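Local coordinates for OBody AM1L10 (Pyrobaculum aerophilum, PDB 4GN3), which is an engineered OB-fold protein (OBody), probably built as a binding scaffold on a domain whose family binds nucleic acids, at residues F71-R76 with I106-K111. Numbering follows the deposited sequence.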
loop_
_atom_site.group_PDB
_atom_site.type_symbol
_atom_site.label_atom_id
_atom_site.label_comp_id
_atom_site.label_asym_id
_atom_site.label_seq_id
_atom_site.Cartn_x
_atom_site.Cartn_y
_atom_site.Cartn_z
ATOM N N PHE B 71 7.560 11.856 6.228
ATOM C CA PHE B 71 7.057 10.526 6.582
ATOM C C PHE B 71 8.095 9.724 7.371
ATOM O O PHE B 71 7.749 9.055 8.345
ATOM C CB PHE B 71 6.599 9.735 5.347
ATOM C CG PHE B 71 5.997 8.395 5.685
ATOM C CD1 PHE B 71 4.624 8.260 5.855
ATOM C CD2 PHE B 71 6.805 7.276 5.858
ATOM C CE1 PHE B 71 4.071 7.031 6.182
ATOM C CE2 PHE B 71 6.261 6.047 6.188
ATOM C CZ PHE B 71 4.888 5.926 6.352
ATOM N N ALA B 72 9.355 9.800 6.945
ATOM C CA ALA B 72 10.468 9.113 7.618
ATOM C C ALA B 72 10.658 9.544 9.085
ATOM O O ALA B 72 11.202 8.786 9.885
ATOM C CB ALA B 72 11.764 9.301 6.833
ATOM N N GLU B 73 10.205 10.749 9.425
ATOM C CA GLU B 73 10.287 11.265 10.798
ATOM C C GLU B 73 9.131 10.810 11.692
ATOM O O GLU B 73 9.191 10.972 12.914
ATOM C CB GLU B 73 10.287 12.792 10.799
ATOM C CG GLU B 73 11.449 13.468 10.101
ATOM C CD GLU B 73 11.296 14.978 10.132
ATOM O OE1 GLU B 73 11.385 15.569 11.234
ATOM O OE2 GLU B 73 11.067 15.573 9.057
ATOM N N LEU B 74 8.078 10.267 11.082
ATOM C CA LEU B 74 6.833 9.950 11.788
ATOM C C LEU B 74 6.921 8.736 12.708
ATOM O O LEU B 74 7.540 7.729 12.364
ATOM C CB LEU B 74 5.702 9.736 10.775
ATOM C CG LEU B 74 4.599 10.763 10.501
ATOM C CD1 LEU B 74 4.985 12.203 10.784
ATOM C CD2 LEU B 74 4.095 10.615 9.071
ATOM N N SER B 75 6.291 8.853 13.876
ATOM C CA SER B 75 6.055 7.734 14.788
ATOM C C SER B 75 4.591 7.723 15.215
ATOM O O SER B 75 3.914 8.754 15.174
ATOM C CB SER B 75 6.928 7.866 16.042
ATOM O OG SER B 75 8.283 8.069 15.697
ATOM N N ARG B 76 4.104 6.562 15.643
ATOM C CA ARG B 76 2.771 6.473 16.233
ATOM C C ARG B 76 2.671 7.452 17.396
ATOM O O ARG B 76 3.643 7.660 18.124
ATOM C CB ARG B 76 2.482 5.057 16.726
ATOM C CG ARG B 76 2.293 4.035 15.616
ATOM C CD ARG B 76 2.272 2.623 16.181
ATOM N NE ARG B 76 0.965 2.250 16.727
ATOM C CZ ARG B 76 0.118 1.396 16.147
ATOM N NH1 ARG B 76 0.427 0.819 14.991
ATOM N NH2 ARG B 76 -1.042 1.114 16.726
ATOM N N ILE B 106 2.477 18.005 5.307
ATOM C CA ILE B 106 2.468 17.218 6.550
ATOM C C ILE B 106 3.303 17.950 7.603
ATOM O O ILE B 106 4.512 18.094 7.440
ATOM C CB ILE B 106 2.990 15.774 6.357
ATOM C CG1 ILE B 106 2.155 15.021 5.305
ATOM C CG2 ILE B 106 2.970 15.013 7.681
ATOM C CD1 ILE B 106 2.658 13.618 5.010
ATOM N N TRP B 107 2.643 18.425 8.658
ATOM C CA TRP B 107 3.303 19.156 9.748
ATOM C C TRP B 107 3.338 18.307 10.979
ATOM O O TRP B 107 2.314 17.749 11.367
ATOM C CB TRP B 107 2.541 20.442 10.065
ATOM C CG TRP B 107 2.446 21.431 8.925
ATOM C CD1 TRP B 107 1.619 21.368 7.806
ATOM C CD2 TRP B 107 3.189 22.690 8.778
ATOM N NE1 TRP B 107 1.811 22.456 6.990
ATOM C CE2 TRP B 107 2.730 23.292 7.518
ATOM C CE3 TRP B 107 4.153 23.353 9.534
ATOM C CZ2 TRP B 107 3.233 24.506 7.058
ATOM C CZ3 TRP B 107 4.653 24.576 9.055
ATOM C CH2 TRP B 107 4.200 25.134 7.848
ATOM N N ILE B 108 4.503 18.198 11.615
ATOM C CA ILE B 108 4.607 17.499 12.897
ATOM C C ILE B 108 4.623 18.550 14.006
ATOM O O ILE B 108 5.562 19.335 14.106
ATOM C CB ILE B 108 5.869 16.610 12.980
ATOM C CG1 ILE B 108 5.895 15.596 11.829
ATOM C CG2 ILE B 108 5.937 15.897 14.328
ATOM C CD1 ILE B 108 7.229 14.902 11.652
ATOM N N LEU B 109 3.571 18.574 14.819
ATOM C CA LEU B 109 3.440 19.581 15.864
ATOM C C LEU B 109 4.205 19.191 17.117
ATOM O O LEU B 109 4.821 20.039 17.756
ATOM C CB LEU B 109 1.970 19.870 16.169
ATOM C CG LEU B 109 1.194 20.614 15.077
ATOM C CD1 LEU B 109 -0.042 21.276 15.673
ATOM C CD2 LEU B 109 2.052 21.638 14.339
ATOM N N ASN B 110 4.164 17.909 17.464
ATOM C CA ASN B 110 5.092 17.361 18.449
ATOM C C ASN B 110 5.239 15.854 18.348
ATOM O O ASN B 110 4.295 15.144 17.981
ATOM C CB ASN B 110 4.729 17.774 19.881
ATOM C CG ASN B 110 3.356 17.309 20.291
ATOM O OD1 ASN B 110 2.354 17.946 19.969
ATOM N ND2 ASN B 110 3.300 16.198 21.020
ATOM N N LYS B 111 6.438 15.382 18.671
ATOM C CA LYS B 111 6.739 13.960 18.673
ATOM C C LYS B 111 6.359 13.362 20.024
ATOM O O LYS B 111 6.442 14.040 21.053
ATOM C CB LYS B 111 8.213 13.721 18.331
ATOM C CG LYS B 111 8.594 14.251 16.952
ATOM C CD LYS B 111 9.938 13.731 16.466
ATOM C CE LYS B 111 10.191 14.166 15.029
ATOM N NZ LYS B 111 11.506 13.694 14.508
#
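L74 and I108 supply the apolar half of this contact, which joins the C-terminal end of helix 65-73 to the last strand, 105-110. In this OB fold the helix follows strand 54-59 and precedes strand 79-88 in the chain. Methyl CD1 of L74 rests against the tip of the isoleucine, 3.6 Å from I108 CD1 and 3.7 Å from I108 CG1. The isoleucine reaches it because CG1 stands anti to its carbonyl carbon (chi1 -57°), with the rest of the branch extended. Beta-branched isoleucine suits a strand, while its longer CG1-CD1 arm also brings CD1 to 3.8 Å from E73 CB; the same side chain touches V70. L74 is buried and also packs on V43 of strand 40-46.

The polar half lies at the exposed margin, where charged ends suit E73 and K111. The long, flexible lysine, stretched from CG to its end, reaches back from beyond the strand, crosses E73 at about a right angle and brings NZ to 3.8 Å from E73 OE1, a long salt bridge.

The extra residue of a classic beta bulge, L109 and N110 opposite V79, lies between I108 and K111. With few close atom pairs and a long ion pair, cohesion here probably comes chiefly from the aliphatic packing, the charges adding a modest, solvent-weakened attraction.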